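Local atomic coordinates of formiminoglutamase (PDB entry 4MYK), a protein that hydrolyses N-formimino-L-glutamate to L-glutamate and formamide at a binuclear manganese centre, as an arginase-like metalloenzyme. Residues 232-237 with 276-281; 143-148 with 237-242; 22-27 with 82-87. The protein carries 1 engineered substitution. One frame throughout, in Å; residues are numbered along the deposited sequence.

Interaction 1 (232-237 with 276-281); sequences FFSFDV and MMDMSE. With MN (manganese (II) ion), chain C.
Phe233 faces Met277 and Asp236 faces Ser280 where two neighbouring parallel strands, 232-236 and 276-280, run with their axes 4.6 Å apart at closest approach and their directions 11° from parallel. They are the two strands of a beta-alpha-beta crossover through helix 258-270, in the middle of the parallel sheet of the arginase/deacetylase fold. Five backbone hydrogen bonds make the ladder: the N-H groups of Phe233, Phe235 and Val237 go to Met276, Asp278 and Ser280, and the carbonyls of Phe233 and Phe235 receive the N-H groups of Asp278 and Ser280.

On the sheet face bearing Phe232, Ser234 and Asp236, the sulfur of Met276 sits over the flat of the Phe232 ring, SD 4.4 Å from the centroid and 25° off the normal, a Met-aromatic contact. Asp278 comes to the edge of that ring, its OD2 3.4 Å from Phe232 CZ. With CG set between its own N and carbonyl carbon (chi1 82°), the Asp278 carboxylate turns OD1 to Ser234 OG, which donates on the syn side at 2.7 Å. Its OD2 is held by Asn128 and Ser125, so both oxygens are pinned and the group cannot easily rotate.

The other face is apolar. Met277 lies extended alongside Phe233, its SD at the ring edge, 3.8 Å from Phe233 CD2, while its methyl touches Phe235 CB. Further along, Val237 CG1 meets Met279 CG at 3.5 Å. Helices 258-270 and 290-306 pack on this side.

At the C-terminal ends Asp236 bridges the two manganese ions, and its OD2 binds one of them at 2.3 Å. Glu281, its carboxylate engaged by Asn122 N, Cys43 N and Ser249 OG, rests its CG 3.3 Å from Asp236 OD1.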
loop_
_atom_site.group_PDB
_atom_site.type_symbol
_atom_site.label_atom_id
_atom_site.label_comp_id
_atom_site.label_asym_id
_atom_site.label_seq_id
_atom_site.Cartn_x
_atom_site.Cartn_y
_atom_site.Cartn_z
ATOM N N PHE A 232 14.775 -15.638 -20.703
ATOM C CA PHE A 232 13.372 -15.277 -20.870
ATOM C C PHE A 232 12.912 -14.662 -19.549
ATOM O O PHE A 232 12.859 -15.352 -18.526
ATOM C CB PHE A 232 12.568 -16.546 -21.208
ATOM C CG PHE A 232 11.081 -16.365 -21.182
ATOM C CD1 PHE A 232 10.499 -15.109 -21.304
ATOM C CD2 PHE A 232 10.248 -17.465 -21.048
ATOM C CE1 PHE A 232 9.113 -14.955 -21.284
ATOM C CE2 PHE A 232 8.861 -17.311 -21.031
ATOM C CZ PHE A 232 8.302 -16.049 -21.146
ATOM N N PHE A 233 12.607 -13.363 -19.574
ATOM C CA PHE A 233 12.185 -12.635 -18.377
ATOM C C PHE A 233 10.662 -12.624 -18.313
ATOM O O PHE A 233 10.010 -11.826 -18.980
ATOM C CB PHE A 233 12.760 -11.213 -18.379
ATOM C CG PHE A 233 12.546 -10.456 -17.086
ATOM C CD1 PHE A 233 12.947 -10.995 -15.865
ATOM C CD2 PHE A 233 11.964 -9.188 -17.092
ATOM C CE1 PHE A 233 12.746 -10.287 -14.676
ATOM C CE2 PHE A 233 11.774 -8.489 -15.911
ATOM C CZ PHE A 233 12.165 -9.038 -14.709
ATOM N N SER A 234 10.115 -13.539 -17.515
ATOM C CA SER A 234 8.670 -13.762 -17.429
ATOM C C SER A 234 8.118 -13.153 -16.143
ATOM O O SER A 234 8.429 -13.616 -15.040
ATOM C CB SER A 234 8.356 -15.263 -17.474
ATOM O OG SER A 234 6.965 -15.509 -17.609
ATOM N N PHE A 235 7.302 -12.119 -16.285
ATOM C CA PHE A 235 6.855 -11.353 -15.124
ATOM C C PHE A 235 5.362 -11.455 -14.860
ATOM O O PHE A 235 4.590 -10.673 -15.410
ATOM C CB PHE A 235 7.216 -9.879 -15.286
ATOM C CG PHE A 235 7.459 -9.173 -13.979
ATOM C CD1 PHE A 235 6.582 -9.324 -12.922
ATOM C CD2 PHE A 235 8.582 -8.371 -13.803
ATOM C CE1 PHE A 235 6.805 -8.679 -11.725
ATOM C CE2 PHE A 235 8.807 -7.716 -12.598
ATOM C CZ PHE A 235 7.923 -7.874 -11.565
ATOM N N ASP A 236 4.958 -12.396 -14.010
ATOM C CA ASP A 236 3.565 -12.467 -13.570
ATOM C C ASP A 236 3.325 -11.305 -12.623
ATOM O O ASP A 236 3.985 -11.207 -11.598
ATOM C CB ASP A 236 3.283 -13.791 -12.863
ATOM C CG ASP A 236 1.824 -13.934 -12.425
ATOM O OD1 ASP A 236 1.121 -12.921 -12.231
ATOM O OD2 ASP A 236 1.375 -15.081 -12.281
ATOM N N VAL A 237 2.398 -10.416 -12.967
ATOM C CA VAL A 237 2.212 -9.209 -12.165
ATOM C C VAL A 237 1.464 -9.439 -10.832
ATOM O O VAL A 237 1.404 -8.538 -9.982
ATOM C CB VAL A 237 1.609 -8.038 -12.988
ATOM C CG1 VAL A 237 2.563 -7.629 -14.090
ATOM C CG2 VAL A 237 0.255 -8.412 -13.562
ATOM N N MET A 276 13.994 -11.876 -24.208
ATOM C CA MET A 276 12.591 -11.554 -24.376
ATOM C C MET A 276 11.952 -11.412 -23.015
ATOM O O MET A 276 12.546 -11.735 -21.998
ATOM C CB MET A 276 11.844 -12.601 -25.212
ATOM C CG MET A 276 11.351 -13.814 -24.437
ATOM S SD MET A 276 10.107 -14.818 -25.317
ATOM C CE MET A 276 8.628 -13.837 -25.043
ATOM N N MET A 277 10.726 -10.923 -23.018
ATOM C CA MET A 277 10.001 -10.644 -21.796
ATOM C C MET A 277 8.523 -10.870 -22.042
ATOM O O MET A 277 8.021 -10.564 -23.119
ATOM C CB MET A 277 10.222 -9.189 -21.365
ATOM C CG MET A 277 9.212 -8.715 -20.348
ATOM S SD MET A 277 9.679 -7.236 -19.462
ATOM C CE MET A 277 8.512 -7.327 -18.102
ATOM N N ASP A 278 7.834 -11.440 -21.060
ATOM C CA ASP A 278 6.380 -11.427 -21.090
ATOM C C ASP A 278 5.838 -10.952 -19.749
ATOM O O ASP A 278 6.565 -10.926 -18.757
ATOM C CB ASP A 278 5.762 -12.749 -21.600
ATOM C CG ASP A 278 5.671 -13.846 -20.531
ATOM O OD1 ASP A 278 6.119 -13.651 -19.388
ATOM O OD2 ASP A 278 5.137 -14.931 -20.852
ATOM N N MET A 279 4.579 -10.535 -19.747
ATOM C CA MET A 279 3.962 -9.930 -18.576
ATOM C C MET A 279 2.576 -10.507 -18.499
ATOM O O MET A 279 1.789 -10.332 -19.423
ATOM C CB MET A 279 3.888 -8.413 -18.739
ATOM C CG MET A 279 3.395 -7.660 -17.520
ATOM S SD MET A 279 3.402 -5.859 -17.772
ATOM C CE MET A 279 5.158 -5.577 -18.054
ATOM N N SER A 280 2.285 -11.202 -17.404
ATOM C CA SER A 280 1.069 -12.007 -17.301
ATOM C C SER A 280 0.137 -11.554 -16.200
ATOM O O SER A 280 0.579 -10.969 -15.222
ATOM C CB SER A 280 1.428 -13.476 -17.045
ATOM O OG SER A 280 1.877 -14.107 -18.222
ATOM N N GLU A 281 -1.153 -11.848 -16.385
ATOM C CA GLU A 281 -2.174 -11.783 -15.330
ATOM C C GLU A 281 -2.822 -10.406 -15.085
ATOM O O GLU A 281 -3.614 -10.247 -14.158
ATOM C CB GLU A 281 -1.661 -12.425 -14.027
ATOM C CG GLU A 281 -1.367 -13.936 -14.151
ATOM C CD GLU A 281 -2.626 -14.741 -14.410
ATOM O OE1 GLU A 281 -3.706 -14.281 -13.984
ATOM O OE2 GLU A 281 -2.541 -15.824 -15.030
HETATM MN MN MN C . 0.826 -15.853 -10.231
HETATM O O HOH W 1 -0.091 -17.752 -11.380
#

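Interaction 2 (143-148 with 237-242); sequences INVDSH and VDSLKS. With MN (manganese (II) ion), chain C.
Asp238 sets its carboxylate against the edge of the His148 imidazole: OD2 lies in the ring plane, 3.2 Å from His148 CE1, and the two flat groups are turned 78° to each other. A shared manganese ion explains the closeness. Asp238 chelates it with both oxygens, OD1 at 2.3 Å and OD2 at 2.4 Å from the metal, and His148 adds ND1 at 2.3 Å. Asp146 is the third residue of these two segments on the metal, through OD1 at 2.2 Å, and Asp236 OD2 and a water complete the shell. The oxygens Asp146 OD1 and Asp238 OD1 come within 3.2 Å of each other without a hydrogen bond, a crowding of negative charge that the cation probably offsets.

The loop after strand 141-145 is itself tied down. Asp146 OD1 accepts the N-H of His148 from above the carboxylate plane, at 2.9 Å, closing an Asx turn that sets the metal ligands Asp146 and His148 relative to one another. Between them Ser147 reaches across: with chi1 at 63° its OG donates to Asp238 O at 3.0 Å, from above that carbonyl's plane, and joins the two ligand-bearing segments directly. Ser239 packs alongside, its CB against Asp146 CA and Ser147 N and its OG, bonded to Asp236 O, beside Val145 CG1. The buried N-H of Ser147 finds no partner.

Asp146 and His148 follow one parallel strand; on its neighbour Asp236 closes the strand and Asp238 follows in a short 3-10 turn. Together they supply most protein ligands of the binuclear manganese site characteristic of the arginase family, where Asn122 binds the other ion.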
loop_
_atom_site.group_PDB
_atom_site.type_symbol
_atom_site.label_atom_id
_atom_site.label_comp_id
_atom_site.label_asym_id
_atom_site.label_seq_id
_atom_site.Cartn_x
_atom_site.Cartn_y
_atom_site.Cartn_z
ATOM N N ILE A 143 13.442 -17.219 -16.097
ATOM C CA ILE A 143 13.020 -16.797 -14.762
ATOM C C ILE A 143 11.514 -16.505 -14.698
ATOM O O ILE A 143 10.978 -15.732 -15.501
ATOM C CB ILE A 143 13.860 -15.606 -14.212
ATOM C CG1 ILE A 143 13.315 -15.140 -12.856
ATOM C CG2 ILE A 143 13.931 -14.453 -15.218
ATOM C CD1 ILE A 143 14.191 -14.093 -12.178
ATOM N N ASN A 144 10.837 -17.159 -13.753
ATOM C CA ASN A 144 9.424 -16.915 -13.487
ATOM C C ASN A 144 9.269 -16.061 -12.222
ATOM O O ASN A 144 9.430 -16.558 -11.099
ATOM C CB ASN A 144 8.655 -18.255 -13.367
ATOM C CG ASN A 144 7.149 -18.076 -13.125
ATOM O OD1 ASN A 144 6.544 -17.089 -13.541
ATOM N ND2 ASN A 144 6.547 -19.041 -12.454
ATOM N N VAL A 145 8.992 -14.772 -12.430
ATOM C CA VAL A 145 8.595 -13.857 -11.362
ATOM C C VAL A 145 7.103 -14.051 -11.104
ATOM O O VAL A 145 6.262 -13.700 -11.948
ATOM C CB VAL A 145 8.852 -12.373 -11.732
ATOM C CG1 VAL A 145 8.479 -11.444 -10.551
ATOM C CG2 VAL A 145 10.305 -12.170 -12.158
ATOM N N ASP A 146 6.781 -14.609 -9.940
ATOM C CA ASP A 146 5.447 -15.113 -9.711
ATOM C C ASP A 146 5.308 -15.467 -8.247
ATOM O O ASP A 146 6.185 -16.119 -7.686
ATOM C CB ASP A 146 5.243 -16.353 -10.575
ATOM C CG ASP A 146 3.806 -16.737 -10.709
ATOM O OD1 ASP A 146 2.964 -16.180 -9.974
ATOM O OD2 ASP A 146 3.524 -17.597 -11.560
ATOM N N SER A 147 4.215 -15.022 -7.626
ATOM C CA SER A 147 3.933 -15.367 -6.232
ATOM C C SER A 147 3.515 -16.826 -6.156
ATOM O O SER A 147 3.476 -17.427 -5.085
ATOM C CB SER A 147 2.851 -14.460 -5.636
ATOM O OG SER A 147 1.609 -14.597 -6.300
ATOM N N HIS A 148 3.203 -17.380 -7.321
ATOM C CA HIS A 148 2.759 -18.758 -7.446
ATOM C C HIS A 148 3.868 -19.628 -8.032
ATOM O O HIS A 148 4.702 -19.178 -8.824
ATOM C CB HIS A 148 1.487 -18.860 -8.310
ATOM C CG HIS A 148 0.341 -18.042 -7.799
ATOM N ND1 HIS A 148 -0.067 -16.875 -8.404
ATOM C CD2 HIS A 148 -0.472 -18.214 -6.730
ATOM C CE1 HIS A 148 -1.086 -16.363 -7.734
ATOM N NE2 HIS A 148 -1.349 -17.155 -6.710
ATOM N N VAL A 237 2.398 -10.416 -12.967
ATOM C CA VAL A 237 2.212 -9.209 -12.165
ATOM C C VAL A 237 1.464 -9.439 -10.832
ATOM O O VAL A 237 1.404 -8.538 -9.982
ATOM C CB VAL A 237 1.609 -8.038 -12.988
ATOM C CG1 VAL A 237 2.563 -7.629 -14.090
ATOM C CG2 VAL A 237 0.255 -8.412 -13.562
ATOM N N ASP A 238 0.917 -10.644 -10.642
ATOM C CA ASP A 238 0.305 -10.989 -9.359
ATOM C C ASP A 238 1.374 -11.357 -8.322
ATOM O O ASP A 238 1.063 -11.830 -7.222
ATOM C CB ASP A 238 -0.783 -12.064 -9.506
ATOM C CG ASP A 238 -0.226 -13.466 -9.704
ATOM O OD1 ASP A 238 0.962 -13.712 -9.387
ATOM O OD2 ASP A 238 -0.999 -14.339 -10.168
ATOM N N SER A 239 2.635 -11.124 -8.687
ATOM C CA SER A 239 3.761 -11.226 -7.762
ATOM C C SER A 239 3.965 -9.917 -6.986
ATOM O O SER A 239 4.792 -9.838 -6.076
ATOM C CB SER A 239 5.029 -11.566 -8.530
ATOM O OG SER A 239 5.355 -10.513 -9.404
ATOM N N LEU A 240 3.237 -8.874 -7.376
ATOM C CA LEU A 240 3.245 -7.610 -6.641
ATOM C C LEU A 240 2.111 -7.619 -5.629
ATOM O O LEU A 240 1.072 -8.238 -5.849
ATOM C CB LEU A 240 3.043 -6.419 -7.580
ATOM C CG LEU A 240 4.148 -5.906 -8.507
ATOM C CD1 LEU A 240 4.504 -6.913 -9.591
ATOM C CD2 LEU A 240 3.681 -4.588 -9.112
ATOM N N LYS A 241 2.307 -6.913 -4.528
ATOM C CA LYS A 241 1.263 -6.763 -3.525
ATOM C C LYS A 241 0.052 -6.039 -4.124
ATOM O O LYS A 241 0.191 -5.066 -4.863
ATOM C CB LYS A 241 1.802 -5.987 -2.332
ATOM C CG LYS A 241 2.357 -4.646 -2.717
ATOM C CD LYS A 241 3.525 -4.280 -1.839
ATOM C CE LYS A 241 3.065 -3.798 -0.488
ATOM N NZ LYS A 241 4.250 -3.483 0.351
ATOM N N SER A 242 -1.137 -6.528 -3.791
ATOM C CA SER A 242 -2.370 -5.942 -4.292
ATOM C C SER A 242 -2.590 -4.506 -3.818
ATOM O O SER A 242 -3.431 -3.803 -4.365
ATOM C CB SER A 242 -3.585 -6.813 -3.929
ATOM O OG SER A 242 -3.659 -7.070 -2.530
HETATM MN MN MN C . 0.826 -15.853 -10.231
HETATM O O HOH W 1 -0.091 -17.752 -11.380
#

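Interaction 3 (22-27 with 82-87); sequences FSAQRE and KLYDAG
Two C-H groups sit over aromatic faces here, one ring from each segment. Leu83 CB stands over the centre of the Phe22 ring, 3.6 Å from the centroid and 10° off the normal, and Leu83 CD2 continues along the ring to CE1 and CZ. In return Glu27 lays its CA and CB over a face of Tyr84, with CB 3.9 Å from that centroid. Ring edges are used too: Asp85 N lies in the plane of Phe22 beside CE2, and Ala24 O lies in the plane of Tyr84, 3.4 Å from Tyr84 CD2.

Plain van der Waals contact is made by Ala24 CB against Lys82 CB at 3.8 Å, and Ser23 OG touches Lys82 CG. All this happens at the border of the arginase-type alpha/beta fold, where 83-88 is an outermost strand of the chain's parallel sheet. Strand 32-37 hydrogen-bonds to it through Ile32 and Ile34, and 22-27 is part of the loop that leads into that neighbour.

The polar links between the segments run through backbone carbonyls. Water 2 donates to Ala24 O at 2.6 Å and to Leu83 O at 2.8 Å, bridging loop and strand, and Leu83 O also meets the C-H of Phe22 CA at 3.3 Å.

The carboxylates find their partners outside the two segments. Glu27, extended with chi1 at -173°, carries its carboxylate past Tyr84 to salt bridges with Lys104 and Arg111. Asp85 OD2 pairs with Arg60, while Asp85 OD1 also takes the N-H of Gly87, within its own segment, at 3.1 Å in an Asx turn.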
loop_
_atom_site.group_PDB
_atom_site.type_symbol
_atom_site.label_atom_id
_atom_site.label_comp_id
_atom_site.label_asym_id
_atom_site.label_seq_id
_atom_site.Cartn_x
_atom_site.Cartn_y
_atom_site.Cartn_z
ATOM N N PHE A 22 7.442 4.882 -31.305
ATOM C CA PHE A 22 6.772 4.092 -32.340
ATOM C C PHE A 22 6.889 4.760 -33.716
ATOM O O PHE A 22 5.893 5.081 -34.361
ATOM C CB PHE A 22 5.304 3.884 -31.969
ATOM C CG PHE A 22 5.097 2.900 -30.849
ATOM C CD1 PHE A 22 5.096 3.323 -29.533
ATOM C CD2 PHE A 22 4.906 1.549 -31.118
ATOM C CE1 PHE A 22 4.907 2.413 -28.493
ATOM C CE2 PHE A 22 4.719 0.638 -30.094
ATOM C CZ PHE A 22 4.724 1.069 -28.777
ATOM N N SER A 23 8.128 4.963 -34.144
ATOM C CA SER A 23 8.444 5.641 -35.395
ATOM C C SER A 23 8.905 4.628 -36.450
ATOM O O SER A 23 9.107 4.973 -37.616
ATOM C CB SER A 23 9.539 6.676 -35.149
ATOM O OG SER A 23 10.675 6.066 -34.558
ATOM N N ALA A 24 9.073 3.380 -36.025
ATOM C CA ALA A 24 9.406 2.289 -36.923
ATOM C C ALA A 24 8.221 2.014 -37.845
ATOM O O ALA A 24 7.146 1.643 -37.384
ATOM C CB ALA A 24 9.770 1.033 -36.116
ATOM N N GLN A 25 8.407 2.207 -39.146
ATOM C CA GLN A 25 7.324 1.958 -40.093
ATOM C C GLN A 25 7.116 0.465 -40.310
ATOM O O GLN A 25 5.979 -0.003 -40.371
ATOM C CB GLN A 25 7.594 2.654 -41.432
ATOM C CG GLN A 25 7.545 4.184 -41.378
ATOM C CD GLN A 25 6.150 4.759 -41.633
ATOM O OE1 GLN A 25 6.016 5.900 -42.083
ATOM N NE2 GLN A 25 5.110 3.971 -41.353
ATOM N N ARG A 26 8.224 -0.268 -40.429
ATOM C CA ARG A 26 8.204 -1.724 -40.589
ATOM C C ARG A 26 8.717 -2.413 -39.330
ATOM O O ARG A 26 9.787 -2.082 -38.816
ATOM C CB ARG A 26 9.052 -2.172 -41.789
ATOM C CG ARG A 26 8.270 -2.952 -42.859
ATOM C CD ARG A 26 9.087 -4.088 -43.519
ATOM N NE ARG A 26 10.047 -3.643 -44.539
ATOM C CZ ARG A 26 9.781 -3.508 -45.840
ATOM N NH1 ARG A 26 8.570 -3.772 -46.319
ATOM N NH2 ARG A 26 10.737 -3.106 -46.672
ATOM N N GLU A 27 7.940 -3.375 -38.848
ATOM C CA GLU A 27 8.305 -4.170 -37.686
ATOM C C GLU A 27 9.780 -4.557 -37.682
ATOM O O GLU A 27 10.415 -4.601 -36.622
ATOM C CB GLU A 27 7.447 -5.434 -37.635
ATOM C CG GLU A 27 7.632 -6.235 -36.363
ATOM C CD GLU A 27 6.907 -7.566 -36.401
ATOM O OE1 GLU A 27 5.842 -7.642 -37.056
ATOM O OE2 GLU A 27 7.399 -8.529 -35.767
ATOM N N LYS A 82 13.381 2.315 -31.278
ATOM C CA LYS A 82 12.140 2.243 -32.041
ATOM C C LYS A 82 11.311 1.080 -31.546
ATOM O O LYS A 82 11.805 -0.039 -31.428
ATOM C CB LYS A 82 12.395 2.114 -33.552
ATOM C CG LYS A 82 12.814 3.418 -34.220
ATOM C CD LYS A 82 13.255 3.182 -35.642
ATOM C CE LYS A 82 14.150 1.960 -35.727
ATOM N NZ LYS A 82 15.208 1.919 -34.661
ATOM N N LEU A 83 10.051 1.372 -31.239
ATOM C CA LEU A 83 9.092 0.371 -30.811
ATOM C C LEU A 83 8.115 0.092 -31.937
ATOM O O LEU A 83 7.838 0.960 -32.764
ATOM C CB LEU A 83 8.312 0.864 -29.594
ATOM C CG LEU A 83 8.863 0.610 -28.196
ATOM C CD1 LEU A 83 10.385 0.637 -28.190
ATOM C CD2 LEU A 83 8.284 1.631 -27.229
ATOM N N TYR A 84 7.582 -1.123 -31.957
ATOM C CA TYR A 84 6.534 -1.478 -32.908
ATOM C C TYR A 84 5.526 -2.356 -32.214
ATOM O O TYR A 84 5.888 -3.243 -31.443
ATOM C CB TYR A 84 7.102 -2.201 -34.127
ATOM C CG TYR A 84 6.123 -2.335 -35.263
ATOM C CD1 TYR A 84 5.335 -3.478 -35.399
ATOM C CD2 TYR A 84 5.980 -1.323 -36.208
ATOM C CE1 TYR A 84 4.434 -3.610 -36.455
ATOM C CE2 TYR A 84 5.083 -1.448 -37.263
ATOM C CZ TYR A 84 4.315 -2.593 -37.378
ATOM O OH TYR A 84 3.423 -2.719 -38.418
ATOM N N ASP A 85 4.260 -2.092 -32.491
ATOM C CA ASP A 85 3.163 -2.817 -31.879
ATOM C C ASP A 85 2.601 -3.745 -32.942
ATOM O O ASP A 85 1.882 -3.309 -33.843
ATOM C CB ASP A 85 2.123 -1.805 -31.402
ATOM C CG ASP A 85 1.000 -2.432 -30.624
ATOM O OD1 ASP A 85 0.912 -3.675 -30.571
ATOM O OD2 ASP A 85 0.180 -1.669 -30.076
ATOM N N ALA A 86 2.954 -5.022 -32.858
ATOM C CA ALA A 86 2.525 -6.001 -33.856
ATOM C C ALA A 86 1.068 -6.463 -33.703
ATOM O O ALA A 86 0.574 -7.266 -34.506
ATOM C CB ALA A 86 3.459 -7.193 -33.856
ATOM N N GLY A 87 0.393 -5.969 -32.666
ATOM C CA GLY A 87 -1.004 -6.285 -32.434
ATOM C C GLY A 87 -1.247 -7.528 -31.599
ATOM O O GLY A 87 -0.354 -7.998 -30.900
HETATM O O HOH W 2 6.255 1.856 -34.927
#

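In the fold
All three contacts reach the same parallel sheet, at different places. Interaction 1 lies at the chain's centre, fully buried; interaction 2 is almost as buried and touches it, with Val145 N and O bonded to Ser234 and Asp236 on adjacent strands, Val237 in common, and one manganese ion and water 1 shared. Interaction 3 is a surface contact at the sheet's border, about 20 Å from interaction 1 and 29 Å from interaction 2, centre to centre. The chemistry follows the location: a regular backbone ladder with methionines and phenylalanines in the core, metal coordination at the strand ends, and aromatic faces and a bridging water at the border, where carboxylates form salt bridges with residues outside the contact.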